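Long-range contacts in uncharacterized protein Y57A10A.28 (Caenorhabditis elegans, PDB 5EIK), which conducts potassium across intracellular membranes as a homotrimeric channel, binds phosphatidylinositol 4,5-bisphosphate and may supply counter-ion current during calcium release: residues D32-V37 against L97-V101; C40-R44 against D111-A117. All coordinates share one frame; numbering follows the deposited sequence.

Interaction 1: residues D32-V37 against L97-V101; sequences DAAHYV and LGSIV. With CPL (1-palmitoyl-2-linoleoyl-sn-glycero-3-phosphocholine), chain C.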
loop_
_atom_site.group_PDB
_atom_site.type_symbol
_atom_site.label_atom_id
_atom_site.label_comp_id
_atom_site.label_asym_id
_atom_site.label_seq_id
_atom_site.Cartn_x
_atom_site.Cartn_y
_atom_site.Cartn_z
ATOM N N ASP A 32 23.691 14.272 3.145
ATOM C CA ASP A 32 22.921 13.223 2.475
ATOM C C ASP A 32 23.613 11.867 2.612
ATOM O O ASP A 32 22.975 10.864 2.960
ATOM C CB ASP A 32 22.727 13.548 0.986
ATOM C CG ASP A 32 21.726 14.675 0.757
ATOM O OD1 ASP A 32 20.945 14.973 1.682
ATOM O OD2 ASP A 32 21.706 15.248 -0.349
ATOM N N ALA A 33 24.915 11.843 2.341
ATOM C CA ALA A 33 25.694 10.619 2.438
ATOM C C ALA A 33 25.619 10.036 3.858
ATOM O O ALA A 33 25.561 8.818 4.036
ATOM C CB ALA A 33 27.150 10.895 2.047
ATOM N N ALA A 34 25.618 10.904 4.865
ATOM C CA ALA A 34 25.538 10.446 6.247
ATOM C C ALA A 34 24.232 9.679 6.433
ATOM O O ALA A 34 24.210 8.603 7.032
ATOM C CB ALA A 34 25.589 11.636 7.215
ATOM N N HIS A 35 23.143 10.247 5.923
ATOM C CA HIS A 35 21.842 9.603 6.013
ATOM C C HIS A 35 21.864 8.264 5.244
ATOM O O HIS A 35 21.407 7.242 5.757
ATOM C CB HIS A 35 20.760 10.532 5.456
ATOM C CG HIS A 35 19.438 9.860 5.240
ATOM N ND1 HIS A 35 18.676 9.363 6.273
ATOM C CD2 HIS A 35 18.761 9.576 4.102
ATOM C CE1 HIS A 35 17.589 8.800 5.781
ATOM N NE2 HIS A 35 17.615 8.913 4.467
ATOM N N TYR A 36 22.406 8.263 4.027
ATOM C CA TYR A 36 22.477 7.029 3.243
ATOM C C TYR A 36 23.287 5.958 3.965
ATOM O O TYR A 36 22.869 4.798 4.028
ATOM C CB TYR A 36 23.103 7.269 1.867
ATOM C CG TYR A 36 22.375 8.280 1.025
ATOM C CD1 TYR A 36 20.980 8.367 1.047
ATOM C CD2 TYR A 36 23.081 9.159 0.210
ATOM C CE1 TYR A 36 20.313 9.318 0.277
ATOM C CE2 TYR A 36 22.430 10.108 -0.564
ATOM C CZ TYR A 36 21.050 10.186 -0.525
ATOM O OH TYR A 36 20.423 11.146 -1.277
ATOM N N VAL A 37 24.443 6.350 4.504
ATOM C CA VAL A 37 25.296 5.415 5.225
ATOM C C VAL A 37 24.549 4.784 6.389
ATOM O O VAL A 37 24.526 3.564 6.523
ATOM C CB VAL A 37 26.580 6.092 5.762
ATOM C CG1 VAL A 37 27.358 5.118 6.634
ATOM C CG2 VAL A 37 27.452 6.531 4.608
ATOM N N LEU A 97 24.409 9.077 -5.682
ATOM C CA LEU A 97 25.136 9.136 -4.417
ATOM C C LEU A 97 24.659 8.012 -3.492
ATOM O O LEU A 97 25.463 7.370 -2.814
ATOM C CB LEU A 97 24.941 10.502 -3.738
ATOM C CG LEU A 97 25.618 10.713 -2.368
ATOM C CD1 LEU A 97 27.118 10.517 -2.469
ATOM C CD2 LEU A 97 25.320 12.103 -1.844
ATOM N N GLY A 98 23.350 7.774 -3.480
ATOM C CA GLY A 98 22.795 6.727 -2.647
ATOM C C GLY A 98 23.257 5.342 -3.064
ATOM O O GLY A 98 23.563 4.492 -2.225
ATOM N N SER A 99 23.307 5.105 -4.365
ATOM C CA SER A 99 23.755 3.810 -4.866
ATOM C C SER A 99 25.247 3.595 -4.579
ATOM O O SER A 99 25.682 2.476 -4.273
ATOM C CB SER A 99 23.501 3.719 -6.366
ATOM O OG SER A 99 22.154 4.033 -6.646
ATOM N N ILE A 100 26.029 4.666 -4.670
ATOM C CA ILE A 100 27.461 4.566 -4.408
ATOM C C ILE A 100 27.704 4.223 -2.942
ATOM O O ILE A 100 28.507 3.342 -2.623
ATOM C CB ILE A 100 28.180 5.864 -4.775
ATOM C CG1 ILE A 100 28.200 6.015 -6.298
ATOM C CG2 ILE A 100 29.602 5.857 -4.225
ATOM C CD1 ILE A 100 28.735 7.356 -6.772
ATOM N N VAL A 101 26.995 4.905 -2.052
ATOM C CA VAL A 101 27.132 4.630 -0.630
ATOM C C VAL A 101 26.749 3.175 -0.372
ATOM O O VAL A 101 27.465 2.452 0.321
ATOM C CB VAL A 101 26.233 5.561 0.224
ATOM C CG1 VAL A 101 26.112 5.021 1.645
ATOM C CG2 VAL A 101 26.820 6.970 0.246
HETATM C C1 CPL C . 29.165 -1.843 -10.246
HETATM C C2 CPL C . 29.853 -0.565 -9.601
HETATM C C3 CPL C . 28.919 0.152 -8.579
HETATM C C4 CPL C . 27.792 -4.992 -7.730
HETATM C C5 CPL C . 27.829 -6.523 -7.873
HETATM C C6 CPL C . 29.461 -7.061 -5.858
HETATM C C7 CPL C . 27.468 -8.519 -6.461
HETATM C C8 CPL C . 29.043 -8.083 -7.463
HETATM C C11 CPL C . 27.377 2.181 -8.939
HETATM C C12 CPL C . 27.162 3.336 -9.950
HETATM C C13 CPL C . 28.424 3.713 -10.789
HETATM C C14 CPL C . 28.894 5.176 -10.596
HETATM C C15 CPL C . 29.771 5.742 -11.747
HETATM C C16 CPL C . 29.652 7.295 -11.880
HETATM C C17 CPL C . 30.044 8.093 -10.629
HETATM C C18 CPL C . 31.487 8.742 -10.710
HETATM C C19 CPL C . 32.392 8.633 -9.407
HETATM C C20 CPL C . 32.547 9.890 -8.497
HETATM C C21 CPL C . 31.671 9.921 -7.233
HETATM C C22 CPL C . 32.393 9.337 -6.003
HETATM C C23 CPL C . 32.147 10.024 -4.678
HETATM C C24 CPL C . 32.222 9.073 -3.455
HETATM C C25 CPL C . 31.140 9.404 -2.412
HETATM C C26 CPL C . 31.337 8.588 -1.156
HETATM C C31 CPL C . 32.511 -0.403 -9.234
HETATM C C32 CPL C . 32.603 1.060 -9.680
HETATM C C33 CPL C . 33.946 1.734 -9.222
HETATM C C34 CPL C . 34.719 2.356 -10.394
HETATM C C35 CPL C . 34.676 3.903 -10.437
HETATM C C36 CPL C . 34.456 4.444 -11.871
HETATM C C37 CPL C . 35.067 5.818 -12.133
HETATM C C38 CPL C . 35.816 5.903 -13.441
HETATM C C39 CPL C . 37.170 6.611 -13.202
HETATM C C40 CPL C . 38.374 6.184 -13.649
HETATM C C41 CPL C . 38.644 5.655 -15.062
HETATM C C42 CPL C . 38.887 6.861 -15.988
HETATM C C43 CPL C . 38.117 7.114 -17.082
HETATM C C44 CPL C . 36.705 7.665 -16.984
HETATM C C45 CPL C . 35.617 6.732 -17.519
HETATM N N CPL C . 28.195 -7.254 -6.617
HETATM O O2 CPL C . 31.145 -1.003 -9.000
HETATM O O3 CPL C . 28.002 0.901 -9.442
HETATM O O11 CPL C . 27.024 2.319 -7.720
HETATM O O31 CPL C . 33.555 -1.077 -9.072
HETATM O O1P CPL C . 26.162 -2.874 -10.357
HETATM O O2P CPL C . 27.872 -4.704 -10.615
HETATM O O3P CPL C . 28.459 -2.632 -9.180
HETATM O O4P CPL C . 26.679 -4.339 -8.400
HETATM P P CPL C . 27.305 -3.643 -9.677
#
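Tyr-36 meets Gly-98 ring face to backbone, at the crossing of two transmembrane helices of a TRIC channel subunit, the first (30-47) and the third (92-107). The short axes approach to 9.3 Å and cross at -47°. Because Gly-98 has no side chain, its CA sits over the tyrosine ring as a CH-pi contact, 4.0 Å from the centroid and 19° off the ring normal. The ring's opposite face looks back on its own helix, where Asp-32 O lies above the rim. Leu-97 takes the edge: its CD2 lies in the ring plane, 3.7 Å from Tyr-36 CE2, and CG closes on the same ring carbon. Chi1 of -59° sets Tyr-36 CG beside the backbone N and swings the ring toward Asp-32, one turn earlier; twist about CB-CG then presents a face to Gly-98. Cutting Tyr-36 back to an alanine would remove the ring and is likely to leave Gly-98 CA and the Leu-97 branch facing a gap.

Further along, Val-101 packs against Ala-33 and Tyr-36. Its CB is 3.9 Å from Tyr-36 CB, and its CG2 reaches Ala-33 CB at 4.3 Å.

Outside this shell, Phe-71 meets the Tyr-36 ring, and Gln-133 hydrogen-bonds Asp-32 OD1, tying helix 30-47 to helix 120-148. The phosphatidylcholine runs along segment 97-101: Ile-100 CD1 packs on its acyl carbon C21 at 3.9 Å, and Leu-97 CD1 also comes near the chain. At the contact's C-terminal end Val-37 and Val-101 cross at about a right angle, with CG2 of Val-37 3.6 Å from CG1 of Val-101.

Interaction 2: residues C40-R44 against D111-A117; sequences CLSVR and DVVFRLA. With DMU (decyl-beta-D-maltopyranoside), chain L.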
loop_
_atom_site.group_PDB
_atom_site.type_symbol
_atom_site.label_atom_id
_atom_site.label_comp_id
_atom_site.label_asym_id
_atom_site.label_seq_id
_atom_site.Cartn_x
_atom_site.Cartn_y
_atom_site.Cartn_z
ATOM N N CYS A 40 21.821 2.424 5.157
ATOM C CA CYS A 40 22.358 1.152 4.672
ATOM C C CYS A 40 22.821 0.248 5.807
ATOM O O CYS A 40 22.638 -0.969 5.757
ATOM C CB CYS A 40 23.515 1.387 3.703
ATOM S SG CYS A 40 23.006 2.000 2.099
ATOM N N LEU A 41 23.428 0.846 6.824
ATOM C CA LEU A 41 23.881 0.087 7.970
ATOM C C LEU A 41 22.667 -0.564 8.617
ATOM O O LEU A 41 22.729 -1.699 9.080
ATOM C CB LEU A 41 24.579 1.006 8.979
ATOM C CG LEU A 41 25.861 1.666 8.468
ATOM C CD1 LEU A 41 26.447 2.577 9.537
ATOM C CD2 LEU A 41 26.853 0.588 8.066
ATOM N N SER A 42 21.556 0.163 8.642
ATOM C CA SER A 42 20.334 -0.350 9.240
ATOM C C SER A 42 19.812 -1.545 8.439
ATOM O O SER A 42 19.477 -2.590 9.002
ATOM C CB SER A 42 19.284 0.763 9.306
ATOM O OG SER A 42 18.101 0.306 9.932
ATOM N N VAL A 43 19.752 -1.401 7.123
ATOM C CA VAL A 43 19.278 -2.498 6.295
ATOM C C VAL A 43 20.203 -3.699 6.466
ATOM O O VAL A 43 19.745 -4.839 6.493
ATOM C CB VAL A 43 19.230 -2.111 4.804
ATOM C CG1 VAL A 43 18.939 -3.337 3.959
ATOM C CG2 VAL A 43 18.152 -1.056 4.576
ATOM N N ARG A 44 21.501 -3.439 6.587
ATOM C CA ARG A 44 22.470 -4.512 6.755
ATOM C C ARG A 44 22.303 -5.214 8.101
ATOM O O ARG A 44 22.415 -6.435 8.190
ATOM C CB ARG A 44 23.893 -3.966 6.612
ATOM C CG ARG A 44 24.973 -4.986 6.897
ATOM C CD ARG A 44 26.308 -4.611 6.250
ATOM N NE ARG A 44 27.382 -5.469 6.741
ATOM C CZ ARG A 44 28.618 -5.480 6.260
ATOM N NH1 ARG A 44 28.958 -4.677 5.264
ATOM N NH2 ARG A 44 29.517 -6.301 6.782
ATOM N N ASP A 111 35.910 -4.680 3.724
ATOM C CA ASP A 111 34.778 -4.071 4.413
ATOM C C ASP A 111 35.174 -2.824 5.216
ATOM O O ASP A 111 34.593 -2.554 6.266
ATOM C CB ASP A 111 34.162 -5.128 5.342
ATOM C CG ASP A 111 32.633 -5.154 5.295
ATOM O OD1 ASP A 111 32.036 -4.793 4.254
ATOM O OD2 ASP A 111 32.031 -5.564 6.307
ATOM N N VAL A 112 36.152 -2.062 4.723
ATOM C CA VAL A 112 36.618 -0.870 5.431
ATOM C C VAL A 112 35.560 0.174 5.693
ATOM O O VAL A 112 35.503 0.754 6.782
ATOM C CB VAL A 112 37.757 -0.154 4.696
ATOM C CG1 VAL A 112 39.051 -0.903 4.908
ATOM C CG2 VAL A 112 37.413 -0.024 3.211
ATOM N N VAL A 113 34.737 0.444 4.692
ATOM C CA VAL A 113 33.699 1.447 4.860
ATOM C C VAL A 113 32.783 1.078 6.012
ATOM O O VAL A 113 32.518 1.899 6.891
ATOM C CB VAL A 113 32.884 1.606 3.591
ATOM C CG1 VAL A 113 31.691 2.518 3.855
ATOM C CG2 VAL A 113 33.780 2.170 2.494
ATOM N N PHE A 114 32.318 -0.166 6.007
ATOM C CA PHE A 114 31.438 -0.668 7.052
ATOM C C PHE A 114 32.116 -0.510 8.414
ATOM O O PHE A 114 31.540 0.057 9.344
ATOM C CB PHE A 114 31.117 -2.146 6.798
ATOM C CG PHE A 114 30.294 -2.777 7.876
ATOM C CD1 PHE A 114 28.933 -2.504 7.985
ATOM C CD2 PHE A 114 30.886 -3.616 8.815
ATOM C CE1 PHE A 114 28.171 -3.054 9.020
ATOM C CE2 PHE A 114 30.137 -4.174 9.856
ATOM C CZ PHE A 114 28.774 -3.894 9.959
ATOM N N ARG A 115 33.341 -1.017 8.515
ATOM C CA ARG A 115 34.118 -0.952 9.752
ATOM C C ARG A 115 34.330 0.477 10.249
ATOM O O ARG A 115 34.267 0.750 11.453
ATOM C CB ARG A 115 35.477 -1.621 9.544
ATOM C CG ARG A 115 35.409 -3.131 9.445
ATOM C CD ARG A 115 36.756 -3.726 9.079
ATOM N NE ARG A 115 36.692 -5.182 9.032
ATOM C CZ ARG A 115 37.565 -5.948 8.387
ATOM N NH1 ARG A 115 38.573 -5.392 7.732
ATOM N NH2 ARG A 115 37.425 -7.268 8.391
ATOM N N LEU A 116 34.597 1.385 9.325
ATOM C CA LEU A 116 34.797 2.769 9.698
ATOM C C LEU A 116 33.473 3.396 10.155
ATOM O O LEU A 116 33.428 4.110 11.159
ATOM C CB LEU A 116 35.371 3.550 8.511
ATOM C CG LEU A 116 35.533 5.060 8.717
ATOM C CD1 LEU A 116 36.412 5.338 9.940
ATOM C CD2 LEU A 116 36.150 5.667 7.472
ATOM N N ALA A 117 32.393 3.116 9.430
ATOM C CA ALA A 117 31.091 3.684 9.769
ATOM C C ALA A 117 30.497 3.184 11.077
ATOM O O ALA A 117 29.697 3.878 11.700
ATOM C CB ALA A 117 30.108 3.443 8.642
HETATM C C1 DMU L . 37.407 16.744 1.566
HETATM C C2 DMU L . 37.396 17.948 0.585
HETATM C C3 DMU L . 38.366 17.680 -0.631
HETATM C C4 DMU L . 38.089 16.270 -1.207
HETATM O O5 DMU L . 38.264 15.268 -0.188
HETATM C C6 DMU L . 37.207 15.423 0.783
HETATM O O7 DMU L . 38.150 18.644 -1.695
HETATM O O16 DMU L . 37.229 14.320 1.701
HETATM C C18 DMU L . 36.395 13.282 1.140
HETATM C C19 DMU L . 36.323 12.127 2.142
HETATM C C22 DMU L . 35.505 10.956 1.584
HETATM C C25 DMU L . 35.029 10.118 2.774
HETATM C C28 DMU L . 34.780 8.681 2.329
HETATM C C31 DMU L . 34.980 7.741 3.527
HETATM C C34 DMU L . 33.640 7.089 3.909
HETATM C C37 DMU L . 33.326 7.404 5.374
HETATM C C40 DMU L . 33.143 6.105 6.173
HETATM C C43 DMU L . 31.660 5.915 6.495
HETATM O O49 DMU L . 36.330 16.896 2.528
HETATM O O55 DMU L . 37.835 19.120 1.306
HETATM C C57 DMU L . 39.030 15.977 -2.374
HETATM O O61 DMU L . 38.396 14.989 -3.202
HETATM C C5 DMU L . 38.620 21.007 -2.332
HETATM C C7 DMU L . 38.989 20.566 -3.809
HETATM C C8 DMU L . 40.537 20.243 -3.839
HETATM C C9 DMU L . 40.812 19.125 -2.792
HETATM O O1 DMU L . 40.342 19.621 -1.516
HETATM C C10 DMU L . 38.931 19.822 -1.441
HETATM O O2 DMU L . 40.916 19.733 -5.134
HETATM O O3 DMU L . 37.136 21.094 -2.456
HETATM O O4 DMU L . 38.675 21.605 -4.740
HETATM C C11 DMU L . 42.291 18.822 -2.756
HETATM O O6 DMU L . 42.567 17.770 -1.898
#
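Arg-44 and Asp-111 form an end-on, two-nitrogen salt bridge. NH2 of Arg-44 gives the shorter bond, 2.7 Å to Asp-111 OD2, with OD2 tilted from the guanidinium plane. NH1 of Arg-44 reaches Asp-111 OD1 at 3.2 Å along an almost straight N-H line (176°), and here the acceptor lies in the plane. Both oxygens use their syn lone pairs, and the guanidinium and carboxylate are nearly coplanar, so the two groups meet edge to edge. A further, weak bond from NH1 to OD2 completes the set. The Arg-44 chain is extended from CG to NE, with CG anti to the backbone N, and this full reach carries the guanidinium across to Asp-111.

The same guanidinium is stacked on an aromatic ring. It lies over one face of Phe-114, nearly parallel at 8°, with Arg-44 CZ 3.5 Å from the ring centroid in a cation-pi arrangement. NE of Arg-44 comes within 3.4 Å of Phe-114 CE1. With the ring against one face and the carboxylate at the edge, rotation of the guanidinium is restricted and its positive charge is probably stabilised.

Apolar contacts lie alongside. Leu-41 divides its branches: CD2 approaches Phe-114 CD1 at 3.7 Å, while CD1 rests 3.9 Å from CB of Ala-117. That same methyl of Ala-117 also meets the decyl tail of a bound maltoside, whose chain continues past Leu-116. On helix 92-107, Val-105 touches Leu-41 and Phe-106 touches Arg-44. The short axes cross at -101°, and the arrangement is a salt bridge with a cation-pi stack, joining the first transmembrane helix of this TRIC channel fold to the short helix of the probably cytoplasmic 109-118 connection.

How the interactions relate
From the N terminus the chain first supplies helix 30-47, which gives interaction 1 its 32-37 segment and, further on, interaction 2 its 40-44 segment. It then runs through helices 51-57, 59-70 and 72-81 before returning. Helix 92-107 closes interaction 1 across 59 intervening residues, and the next helix, 112-117, closes interaction 2 across 66. The segments alternate, so the two loops cross rather than nest. The centres of the two contacts lie about 11 Å apart, and they touch through Val-37 CG1 and Ala-117 CB at 3.8 Å. Together they tie the first transmembrane helix to the third and to the short helix that follows it.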